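Poly(A) ribonuclease pop2 (Schizosaccharomyces pombe, PDB 2P51) removes poly(A) tails from mRNA as a metal-dependent 3'-exoribonuclease, the catalytic subunit of the CCR4-NOT deadenylase complex. Local coordinates at residues 74-79 with 172-177; 183-186 with 191-194. All blocks are in the same frame, centred on the assembly; numbering follows the deposited sequence. Where two conformers were deposited one is given.

Interaction 1 (74-79 with 172-177); sequences QTLRAN and DFAYLL. With MG (magnesium ion), chain B.
L76 and A174 meet methyl to methyl where two helices of the DEDD nuclease fold, 69-82 and 170-181, pack against each other. CD2 of L76 lies 3.5 Å from CB of A174, closer than carbons usually come. L76 reaches this far because its CG stands anti to the backbone N (chi1 177°), which carries the branch across to the alanine. Beside this apolar pair Y175 extends toward the C-terminal end of 74-79; its OH stops 4.0 Å from N79 O and instead hydrogen-bonds to the backbone carbonyl of L83, while its ring stacks on F54.

Behind these contacts, N79 is tied down by its amide. ND2 donates to T75 O at 2.9 Å, nearly straight at 166°, and N79 N reaches the same oxygen from the other face of the carbonyl. A59 O and V58 N also hold this amide, joining the helix to the loop beside it.

Helix 170-181 also carries a metal ligand: D172, two residues before A174, binds a magnesium ion that it shares with D51. Its carboxylate divides the work: OD2 coordinates the metal at 2.1 Å, whereas OD1 accepts a hydrogen bond from T52 OG1 and another, 2.6 Å long, from a metal-bound water.

Interaction 2 (183-186 with 191-194); sequences IPLP and EFYK
P186 packs against the flank of helix 189-199, covering the backbone and side chains of E191 and F192 with one edge of its ring. Residues 183-186 belong to the loop that links helix 170-181 to helix 189-199, which brings P186 beside the first turns of the latter.

The contacts between the two segments are van der Waals packing, mostly between carbons. CB of P186 sits 3.6 Å from CB of E191; in the conformer given, the extended glutamate chain runs on past this proline atom, its carboxylate carbon coming as close as its CG. CG of the proline ring reaches toward the helix backbone, 3.8 Å from CA of F192, with the CB of that residue 4.3 Å away.

The inner part is aliphatic-on-aromatic. L185 and F192 run alongside each other in the same direction, and CD2 of L185 approaches CE1 of F192 at 4.1 Å. Both this methyl and CD of P186 come to the phenyl ring at its edge, near the ring plane. CG of F192 is anti to its backbone N (chi1 168°), which sends the ring inward beside L185, where Y73 meets it with the ring planes at about 45°.

Polar bonds fix the loop from outside the pair: L185 N bonds to D81 OD1, and P186 O to Y73 OH, both on helix 69-82. With mostly carbon meeting carbon, the contact between the segments depends on shape and burial, grading from the exposed glutamate to the buried leucine and phenylalanine.

Following the chain, helix 69-82 is the first element to take part. Interaction 1 joins it to helix 170-181, closing a long loop of 92 residues that includes strands of the central sheet. The chain then leaves helix 170-181 and interaction 2 closes a short connection, with four residues between the segments, two of them already in helix 189-199, setting 183-186 against that helix. The two closures follow in series, neither nested nor crossed. Their centres lie 9 Å apart and they touch: A174 CB meets L185 CD1 at 3.9 Å, and L177 packs on F192. Together they gather helices 69-82, 170-181 and 189-199 into one apolar cluster, with the metal-binding D172 on the middle helix.

Interaction 1 (74-79 with 172-177)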
loop_
_atom_site.group_PDB
_atom_site.type_symbol
_atom_site.label_atom_id
_atom_site.label_comp_id
_atom_site.label_asym_id
_atom_site.label_seq_id
_atom_site.Cartn_x
_atom_site.Cartn_y
_atom_site.Cartn_z
ATOM N N GLN A 74 7.416 -10.347 -13.862
ATOM C CA GLN A 74 8.254 -11.453 -13.393
ATOM C C GLN A 74 9.296 -10.986 -12.390
ATOM O O GLN A 74 9.674 -11.779 -11.511
ATOM C CB GLN A 74 8.916 -12.127 -14.591
ATOM C CG GLN A 74 7.971 -12.798 -15.590
ATOM C CD GLN A 74 6.951 -13.697 -14.903
ATOM O OE1 GLN A 74 7.248 -14.366 -13.915
ATOM N NE2 GLN A 74 5.719 -13.743 -15.389
ATOM N N THR A 75 9.771 -9.744 -12.460
ATOM C CA THR A 75 10.649 -9.196 -11.427
ATOM C C THR A 75 9.930 -9.079 -10.089
ATOM O O THR A 75 10.412 -9.503 -9.028
ATOM C CB THR A 75 11.191 -7.798 -11.799
ATOM O OG1 THR A 75 12.071 -7.970 -12.924
ATOM C CG2 THR A 75 12.066 -7.223 -10.714
ATOM N N LEU A 76 8.737 -8.485 -10.153
ATOM C CA LEU A 76 7.917 -8.332 -8.958
ATOM C C LEU A 76 7.670 -9.694 -8.297
ATOM O O LEU A 76 7.825 -9.884 -7.100
ATOM C CB LEU A 76 6.634 -7.626 -9.400
ATOM C CG LEU A 76 5.464 -7.330 -8.500
ATOM C CD1 LEU A 76 4.619 -6.231 -9.158
ATOM C CD2 LEU A 76 4.602 -8.547 -8.195
ATOM N N ARG A 77 7.204 -10.655 -9.097
ATOM C CA ARG A 77 6.821 -11.964 -8.573
ATOM C C ARG A 77 7.987 -12.617 -7.864
ATOM O O ARG A 77 7.894 -13.176 -6.776
ATOM C CB ARG A 77 6.341 -12.785 -9.778
ATOM C CG ARG A 77 5.916 -14.217 -9.531
ATOM C CD ARG A 77 5.785 -14.937 -10.889
ATOM N NE ARG A 77 5.817 -16.363 -10.645
ATOM C CZ ARG A 77 6.303 -17.313 -11.417
ATOM N NH1 ARG A 77 6.856 -16.992 -12.587
ATOM N NH2 ARG A 77 6.212 -18.560 -10.986
ATOM N N ALA A 78 9.169 -12.591 -8.477
ATOM C CA ALA A 78 10.358 -13.212 -7.907
ATOM C C ALA A 78 10.666 -12.585 -6.565
ATOM O O ALA A 78 11.011 -13.273 -5.603
ATOM C CB ALA A 78 11.547 -13.083 -8.860
ATOM N N ASN A 79 10.596 -11.267 -6.479
ATOM C CA ASN A 79 11.024 -10.608 -5.227
ATOM C C ASN A 79 9.940 -10.617 -4.164
ATOM O O ASN A 79 10.237 -10.888 -2.991
ATOM C CB ASN A 79 11.500 -9.159 -5.529
ATOM C CG ASN A 79 12.856 -9.212 -6.232
ATOM O OD1 ASN A 79 13.873 -9.277 -5.548
ATOM N ND2 ASN A 79 12.903 -9.202 -7.555
ATOM N N ASP A 172 3.114 -3.080 -3.974
ATOM C CA ASP A 172 2.281 -2.855 -2.805
ATOM C C ASP A 172 1.060 -3.777 -2.822
ATOM O O ASP A 172 0.725 -4.469 -1.830
ATOM C CB ASP A 172 1.899 -1.382 -2.759
ATOM C CG ASP A 172 2.999 -0.422 -2.434
ATOM O OD1 ASP A 172 4.003 -0.914 -1.842
ATOM O OD2 ASP A 172 2.966 0.785 -2.769
ATOM N N PHE A 173 0.377 -3.825 -3.987
ATOM C CA PHE A 173 -0.795 -4.712 -4.091
ATOM C C PHE A 173 -0.341 -6.177 -4.042
ATOM O O PHE A 173 -1.047 -7.027 -3.459
ATOM C CB PHE A 173 -1.575 -4.500 -5.388
ATOM C CG PHE A 173 -2.736 -3.540 -5.325
ATOM C CD1 PHE A 173 -3.678 -3.622 -4.309
ATOM C CD2 PHE A 173 -2.883 -2.553 -6.269
ATOM C CE1 PHE A 173 -4.782 -2.760 -4.179
ATOM C CE2 PHE A 173 -3.973 -1.709 -6.173
ATOM C CZ PHE A 173 -4.912 -1.776 -5.162
ATOM N N ALA A 174 0.788 -6.530 -4.656
ATOM C CA ALA A 174 1.261 -7.920 -4.622
ATOM C C ALA A 174 1.494 -8.341 -3.176
ATOM O O ALA A 174 1.171 -9.493 -2.791
ATOM C CB ALA A 174 2.488 -8.128 -5.490
ATOM N N TYR A 175 2.049 -7.450 -2.338
ATOM C CA TYR A 175 2.298 -7.853 -0.934
ATOM C C TYR A 175 0.988 -8.094 -0.201
ATOM O O TYR A 175 0.954 -9.008 0.636
ATOM C CB TYR A 175 3.128 -6.783 -0.216
ATOM C CG TYR A 175 4.615 -7.110 -0.351
ATOM C CD1 TYR A 175 5.501 -6.394 -1.127
ATOM C CD2 TYR A 175 5.071 -8.213 0.352
ATOM C CE1 TYR A 175 6.862 -6.722 -1.226
ATOM C CE2 TYR A 175 6.392 -8.557 0.257
ATOM C CZ TYR A 175 7.285 -7.832 -0.519
ATOM O OH TYR A 175 8.588 -8.245 -0.555
ATOM N N LEU A 176 -0.050 -7.326 -0.505
ATOM C CA LEU A 176 -1.309 -7.566 0.189
ATOM C C LEU A 176 -1.920 -8.865 -0.330
ATOM O O LEU A 176 -2.481 -9.651 0.461
ATOM C CB LEU A 176 -2.330 -6.422 0.074
ATOM C CG LEU A 176 -2.230 -5.398 1.233
ATOM C CD1 LEU A 176 -0.930 -4.609 1.117
ATOM C CD2 LEU A 176 -3.460 -4.512 1.261
ATOM N N LEU A 177 -1.781 -9.089 -1.664
ATOM C CA LEU A 177 -2.357 -10.393 -2.107
ATOM C C LEU A 177 -1.601 -11.564 -1.541
ATOM O O LEU A 177 -2.198 -12.594 -1.155
ATOM C CB LEU A 177 -2.408 -10.448 -3.644
ATOM C CG LEU A 177 -3.184 -11.622 -4.255
ATOM C CD1 LEU A 177 -4.695 -11.419 -4.075
ATOM C CD2 LEU A 177 -2.851 -11.821 -5.729
HETATM MG MG MG B . 4.371 2.349 -2.469
HETATM O O HOH W 1 5.848 0.940 -2.157
HETATM O O HOH W 2 3.009 3.764 -3.094
HETATM O O HOH W 3 5.742 3.749 -2.043
HETATM O O HOH W 4 4.909 2.377 -4.530
#

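Interaction 2 (183-186 with 191-194)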
loop_
_atom_site.group_PDB
_atom_site.type_symbol
_atom_site.label_atom_id
_atom_site.label_comp_id
_atom_site.label_asym_id
_atom_site.label_seq_id
_atom_site.Cartn_x
_atom_site.Cartn_y
_atom_site.Cartn_z
ATOM N N ILE A 183 0.363 -17.907 -0.541
ATOM C CA ILE A 183 0.930 -18.844 -1.494
ATOM C C ILE A 183 1.726 -18.019 -2.488
ATOM O O ILE A 183 1.530 -16.790 -2.495
ATOM C CB ILE A 183 -0.165 -19.593 -2.267
ATOM C CG1 ILE A 183 -1.215 -18.625 -2.847
ATOM C CG2 ILE A 183 -0.832 -20.676 -1.430
ATOM C CD1 ILE A 183 -2.255 -19.342 -3.705
ATOM N N PRO A 184 2.597 -18.611 -3.290
ATOM C CA PRO A 184 3.295 -17.882 -4.353
ATOM C C PRO A 184 2.319 -17.152 -5.259
ATOM O O PRO A 184 1.177 -17.592 -5.487
ATOM C CB PRO A 184 3.974 -18.979 -5.167
ATOM C CG PRO A 184 4.121 -20.114 -4.188
ATOM C CD PRO A 184 2.960 -20.048 -3.221
ATOM N N LEU A 185 2.728 -16.013 -5.803
ATOM C CA LEU A 185 1.858 -15.255 -6.708
ATOM C C LEU A 185 1.635 -16.031 -8.005
ATOM O O LEU A 185 2.413 -16.932 -8.413
ATOM C CB LEU A 185 2.462 -13.871 -6.985
ATOM C CG LEU A 185 2.579 -12.934 -5.784
ATOM C CD1 LEU A 185 3.575 -11.820 -6.097
ATOM C CD2 LEU A 185 1.206 -12.381 -5.423
ATOM N N PRO A 186 0.543 -15.706 -8.699
ATOM C CA PRO A 186 0.335 -16.340 -10.036
ATOM C C PRO A 186 1.523 -16.133 -10.972
ATOM O O PRO A 186 2.295 -15.155 -10.939
ATOM C CB PRO A 186 -0.936 -15.635 -10.520
ATOM C CG PRO A 186 -1.635 -15.218 -9.256
ATOM C CD PRO A 186 -0.535 -14.781 -8.310
ATOM N N GLU A 191 -3.466 -13.547 -14.626
ATOM C CA GLU A 191 -4.044 -14.245 -13.489
ATOM C C GLU A 191 -3.938 -13.412 -12.210
ATOM O O GLU A 191 -4.845 -13.374 -11.379
ATOM C CB GLU A 191 -3.394 -15.615 -13.212
ATOM C CG GLU A 191 -4.120 -16.468 -12.182
ATOM C CD GLU A 191 -3.578 -17.862 -11.931
ATOM O OE1 GLU A 191 -2.827 -18.444 -12.752
ATOM O OE2 GLU A 191 -3.879 -18.466 -10.861
ATOM N N PHE A 192 -2.794 -12.754 -12.031
ATOM C CA PHE A 192 -2.635 -11.886 -10.874
ATOM C C PHE A 192 -3.702 -10.814 -10.911
ATOM O O PHE A 192 -4.357 -10.572 -9.883
ATOM C CB PHE A 192 -1.246 -11.281 -10.936
ATOM C CG PHE A 192 -0.984 -10.142 -9.988
ATOM C CD1 PHE A 192 -0.632 -10.468 -8.680
ATOM C CD2 PHE A 192 -1.063 -8.819 -10.365
ATOM C CE1 PHE A 192 -0.371 -9.457 -7.763
ATOM C CE2 PHE A 192 -0.832 -7.832 -9.438
ATOM C CZ PHE A 192 -0.489 -8.118 -8.129
ATOM N N TYR A 193 -3.865 -10.162 -12.077
ATOM C CA TYR A 193 -4.810 -9.079 -12.216
ATOM C C TYR A 193 -6.225 -9.548 -11.927
ATOM O O TYR A 193 -7.021 -8.857 -11.261
ATOM C CB TYR A 193 -4.708 -8.544 -13.652
ATOM C CG TYR A 193 -5.582 -7.322 -13.859
ATOM C CD1 TYR A 193 -5.224 -6.066 -13.345
ATOM C CD2 TYR A 193 -6.765 -7.458 -14.580
ATOM C CE1 TYR A 193 -6.035 -4.972 -13.547
ATOM C CE2 TYR A 193 -7.572 -6.355 -14.768
ATOM C CZ TYR A 193 -7.211 -5.134 -14.251
ATOM O OH TYR A 193 -8.037 -4.050 -14.479
ATOM N N LYS A 194 -6.598 -10.714 -12.427
ATOM C CA LYS A 194 -7.950 -11.218 -12.204
ATOM C C LYS A 194 -8.267 -11.392 -10.730
ATOM O O LYS A 194 -9.322 -11.015 -10.209
ATOM C CB LYS A 194 -8.070 -12.572 -12.906
ATOM C CG LYS A 194 -9.352 -13.316 -12.700
ATOM C CD LYS A 194 -9.368 -14.338 -13.881
ATOM C CE LYS A 194 -8.402 -13.748 -14.924
ATOM N NZ LYS A 194 -9.031 -12.674 -15.742
#